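Long-range contact in type III secretion system effector protein ExoU (Pseudomonas fluorescens, PDB 4QMK), which probably acts as a membrane-targeted patatin-like phospholipase injected into host cells, with a domain that binds phosphatidylinositol 4,5-bisphosphate at the plasma membrane: residues I520-N528 against V556-R567. Numbering follows the deposited sequence.
Sequences IEWLGKRLN and VLTSAVAEMQKR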
loop_
_atom_site.group_PDB
_atom_site.type_symbol
_atom_site.label_atom_id
_atom_site.label_comp_id
_atom_site.label_asym_id
_atom_site.label_seq_id
_atom_site.Cartn_x
_atom_site.Cartn_y
_atom_site.Cartn_z
ATOM N N ILE A 520 -30.907 8.578 24.155
ATOM C CA ILE A 520 -29.468 8.705 24.319
ATOM C C ILE A 520 -28.807 7.592 23.448
ATOM O O ILE A 520 -27.956 7.885 22.590
ATOM C CB ILE A 520 -29.052 8.507 25.792
ATOM C CG1 ILE A 520 -29.692 9.524 26.740
ATOM C CG2 ILE A 520 -27.529 8.561 25.944
ATOM C CD1 ILE A 520 -29.142 10.937 26.601
ATOM N N GLU A 521 -29.242 6.340 23.626
ATOM C CA GLU A 521 -28.682 5.226 22.851
ATOM C C GLU A 521 -28.846 5.493 21.370
ATOM O O GLU A 521 -27.977 5.165 20.557
ATOM C CB GLU A 521 -29.414 3.889 23.072
ATOM C CG GLU A 521 -29.705 3.398 24.462
ATOM C CD GLU A 521 -30.493 2.057 24.388
ATOM O OE1 GLU A 521 -31.731 2.044 24.692
ATOM O OE2 GLU A 521 -29.891 1.028 23.952
ATOM N N TRP A 522 -30.011 5.992 21.008
ATOM C CA TRP A 522 -30.315 6.228 19.604
ATOM C C TRP A 522 -29.368 7.251 18.961
ATOM O O TRP A 522 -28.758 6.985 17.907
ATOM C CB TRP A 522 -31.741 6.629 19.478
ATOM C CG TRP A 522 -32.230 6.751 18.092
ATOM C CD1 TRP A 522 -32.910 5.819 17.392
ATOM C CD2 TRP A 522 -32.217 7.933 17.279
ATOM N NE1 TRP A 522 -33.288 6.316 16.160
ATOM C CE2 TRP A 522 -32.859 7.617 16.079
ATOM C CE3 TRP A 522 -31.763 9.247 17.477
ATOM C CZ2 TRP A 522 -33.036 8.535 15.095
ATOM C CZ3 TRP A 522 -31.909 10.175 16.432
ATOM C CH2 TRP A 522 -32.527 9.813 15.290
ATOM N N LEU A 523 -29.176 8.376 19.622
ATOM C CA LEU A 523 -28.301 9.411 19.113
ATOM C C LEU A 523 -26.914 8.875 19.036
ATOM O O LEU A 523 -26.151 9.249 18.140
ATOM C CB LEU A 523 -28.312 10.628 20.039
ATOM C CG LEU A 523 -29.664 11.333 20.053
ATOM C CD1 LEU A 523 -29.802 12.075 21.332
ATOM C CD2 LEU A 523 -29.796 12.244 18.832
ATOM N N GLY A 524 -26.554 8.046 20.013
ATOM C CA GLY A 524 -25.233 7.439 20.011
ATOM C C GLY A 524 -24.990 6.555 18.776
ATOM O O GLY A 524 -23.885 6.510 18.238
ATOM N N LYS A 525 -26.035 5.867 18.323
ATOM C CA LYS A 525 -25.947 5.098 17.085
ATOM C C LYS A 525 -25.732 6.035 15.946
ATOM O O LYS A 525 -24.995 5.719 15.036
ATOM C CB LYS A 525 -27.224 4.326 16.732
ATOM C CG LYS A 525 -27.876 3.427 17.765
ATOM C CD LYS A 525 -27.045 2.274 18.124
ATOM C CE LYS A 525 -27.715 1.474 19.230
ATOM N NZ LYS A 525 -28.929 0.813 18.727
ATOM N N ARG A 526 -26.431 7.169 15.931
ATOM C CA ARG A 526 -26.321 8.109 14.744
ATOM C C ARG A 526 -24.944 8.654 14.618
ATOM O O ARG A 526 -24.454 8.869 13.513
ATOM C CB ARG A 526 -27.307 9.246 14.810
ATOM C CG ARG A 526 -28.782 8.835 14.814
ATOM C CD ARG A 526 -29.265 7.977 13.653
ATOM N NE ARG A 526 -28.694 6.618 13.444
ATOM C CZ ARG A 526 -29.078 5.486 14.040
ATOM N NH1 ARG A 526 -28.518 4.330 13.660
ATOM N NH2 ARG A 526 -29.992 5.485 15.016
ATOM N N LEU A 527 -24.282 8.801 15.760
ATOM C CA LEU A 527 -22.885 9.196 15.755
ATOM C C LEU A 527 -21.991 8.141 15.137
ATOM O O LEU A 527 -20.827 8.476 14.855
ATOM C CB LEU A 527 -22.380 9.532 17.170
ATOM C CG LEU A 527 -22.554 10.966 17.571
ATOM C CD1 LEU A 527 -24.000 11.354 17.520
ATOM C CD2 LEU A 527 -22.064 11.189 18.969
ATOM N N ASN A 528 -22.466 6.882 15.012
ATOM C CA ASN A 528 -21.675 5.799 14.381
ATOM C C ASN A 528 -22.022 5.613 12.882
ATOM O O ASN A 528 -21.662 4.608 12.286
ATOM C CB ASN A 528 -21.802 4.442 15.090
ATOM C CG ASN A 528 -21.029 4.367 16.404
ATOM O OD1 ASN A 528 -19.917 3.844 16.450
ATOM N ND2 ASN A 528 -21.628 4.824 17.478
ATOM N N VAL A 556 -24.197 11.172 25.443
ATOM C CA VAL A 556 -24.359 10.633 24.098
ATOM C C VAL A 556 -23.032 10.111 23.593
ATOM O O VAL A 556 -22.991 9.102 22.897
ATOM C CB VAL A 556 -24.896 11.676 23.131
ATOM C CG1 VAL A 556 -24.792 11.190 21.707
ATOM C CG2 VAL A 556 -26.333 11.963 23.456
ATOM N N LEU A 557 -21.941 10.787 23.946
ATOM C CA LEU A 557 -20.646 10.376 23.473
ATOM C C LEU A 557 -20.222 9.063 24.100
ATOM O O LEU A 557 -19.803 8.157 23.414
ATOM C CB LEU A 557 -19.617 11.441 23.733
ATOM C CG LEU A 557 -18.218 11.136 23.165
ATOM C CD1 LEU A 557 -18.263 10.839 21.682
ATOM C CD2 LEU A 557 -17.277 12.283 23.459
ATOM N N THR A 558 -20.332 8.966 25.409
ATOM C CA THR A 558 -19.997 7.741 26.105
ATOM C C THR A 558 -20.736 6.575 25.464
ATOM O O THR A 558 -20.204 5.475 25.333
ATOM C CB THR A 558 -20.464 7.841 27.569
ATOM O OG1 THR A 558 -19.837 8.974 28.153
ATOM C CG2 THR A 558 -20.136 6.616 28.370
ATOM N N SER A 559 -21.996 6.821 25.107
ATOM C CA SER A 559 -22.857 5.798 24.559
ATOM C C SER A 559 -22.418 5.395 23.182
ATOM O O SER A 559 -22.399 4.192 22.862
ATOM C CB SER A 559 -24.254 6.307 24.479
ATOM O OG SER A 559 -25.160 5.281 24.212
ATOM N N ALA A 560 -22.071 6.394 22.379
ATOM C CA ALA A 560 -21.672 6.184 21.015
ATOM C C ALA A 560 -20.348 5.443 20.996
ATOM O O ALA A 560 -20.134 4.597 20.142
ATOM C CB ALA A 560 -21.521 7.507 20.325
ATOM N N VAL A 561 -19.496 5.718 21.994
ATOM C CA VAL A 561 -18.189 5.072 22.121
ATOM C C VAL A 561 -18.356 3.600 22.450
ATOM O O VAL A 561 -17.641 2.768 21.903
ATOM C CB VAL A 561 -17.332 5.756 23.206
ATOM C CG1 VAL A 561 -16.149 4.913 23.665
ATOM C CG2 VAL A 561 -16.845 7.090 22.683
ATOM N N ALA A 562 -19.264 3.289 23.379
ATOM C CA ALA A 562 -19.594 1.908 23.710
ATOM C C ALA A 562 -20.216 1.193 22.465
ATOM O O ALA A 562 -19.942 0.036 22.201
ATOM C CB ALA A 562 -20.547 1.859 24.889
ATOM N N GLU A 563 -21.027 1.906 21.703
ATOM C CA GLU A 563 -21.594 1.348 20.473
ATOM C C GLU A 563 -20.492 1.081 19.421
ATOM O O GLU A 563 -20.538 0.086 18.713
ATOM C CB GLU A 563 -22.618 2.285 19.915
ATOM C CG GLU A 563 -23.276 1.847 18.629
ATOM C CD GLU A 563 -24.024 0.542 18.681
ATOM O OE1 GLU A 563 -24.142 -0.068 17.591
ATOM O OE2 GLU A 563 -24.482 0.132 19.758
ATOM N N MET A 564 -19.490 1.950 19.377
ATOM C CA MET A 564 -18.412 1.793 18.455
ATOM C C MET A 564 -17.633 0.534 18.745
ATOM O O MET A 564 -17.285 -0.212 17.822
ATOM C CB MET A 564 -17.443 2.968 18.505
ATOM C CG MET A 564 -16.389 2.937 17.407
ATOM S SD MET A 564 -15.034 4.110 17.659
ATOM C CE MET A 564 -14.480 3.501 19.252
ATOM N N GLN A 565 -17.334 0.321 20.027
ATOM C CA GLN A 565 -16.566 -0.811 20.477
ATOM C C GLN A 565 -17.370 -2.098 20.254
ATOM O O GLN A 565 -16.842 -3.115 19.808
ATOM C CB GLN A 565 -16.102 -0.564 21.916
ATOM C CG GLN A 565 -14.999 0.510 21.955
ATOM C CD GLN A 565 -14.679 1.138 23.335
ATOM O OE1 GLN A 565 -15.434 1.010 24.312
ATOM N NE2 GLN A 565 -13.559 1.888 23.385
ATOM N N LYS A 566 -18.675 -2.024 20.452
ATOM C CA LYS A 566 -19.554 -3.150 20.168
ATOM C C LYS A 566 -19.468 -3.557 18.681
ATOM O O LYS A 566 -19.352 -4.723 18.370
ATOM C CB LYS A 566 -20.984 -2.803 20.580
ATOM C CG LYS A 566 -22.063 -3.847 20.311
ATOM C CD LYS A 566 -23.348 -3.439 21.014
ATOM C CE LYS A 566 -24.523 -4.348 20.677
ATOM N NZ LYS A 566 -24.861 -4.267 19.233
ATOM N N ARG A 567 -19.528 -2.583 17.781
ATOM C CA ARG A 567 -19.434 -2.839 16.349
ATOM C C ARG A 567 -18.090 -3.396 15.940
ATOM O O ARG A 567 -18.031 -4.302 15.075
ATOM C CB ARG A 567 -19.721 -1.595 15.556
ATOM C CG ARG A 567 -21.207 -1.345 15.468
ATOM C CD ARG A 567 -21.605 -0.107 14.665
ATOM N NE ARG A 567 -22.971 0.269 15.065
ATOM C CZ ARG A 567 -23.713 1.154 14.437
ATOM N NH1 ARG A 567 -23.246 1.798 13.383
ATOM N NH2 ARG A 567 -24.920 1.413 14.886
HETATM O O HOH W 1 -25.521 4.575 21.534
HETATM O O HOH W 2 -25.286 3.737 13.409
#
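G524 and A560 let helices 517-526 and 555-585 come close, their CA atoms 3.9 Å apart and the short segment axes 7.8 Å apart, crossing at -60°. The A560 methyl lies against G524 O and the CB of L527. Apolar packing continues at V556, whose CG1, anti to its own backbone N (chi1 168°), touches L523 CB and L527 CD2, while its other methyl faces the CD1 of I520.

Polar links centre on N528. Its ND2 donates almost straight to A560 O (3.1 Å, 176°), with the acceptor in the amide plane, and also to G524 O (2.9 Å). A560 O takes M564 N from the opposite face of its carbonyl plane, so the N528 bond adds to an intact helical one. Water bridges E521 O to S559 OG; a second joins K525 O to R567 NH2.

Aliphatic carbons also pack on charged groups. N528 CB lies over one face of the R567 guanidinium, held by a salt bridge from R567 NE to E563 OE1 (2.8 Å). By packing alone, the CD of K525 rests on the carboxyl carbon CD of E563 (3.5 Å).

With L539 of helix 533-544 touching both N528 and A560, this is close helix-helix packing over small residues in the helical C-terminal region.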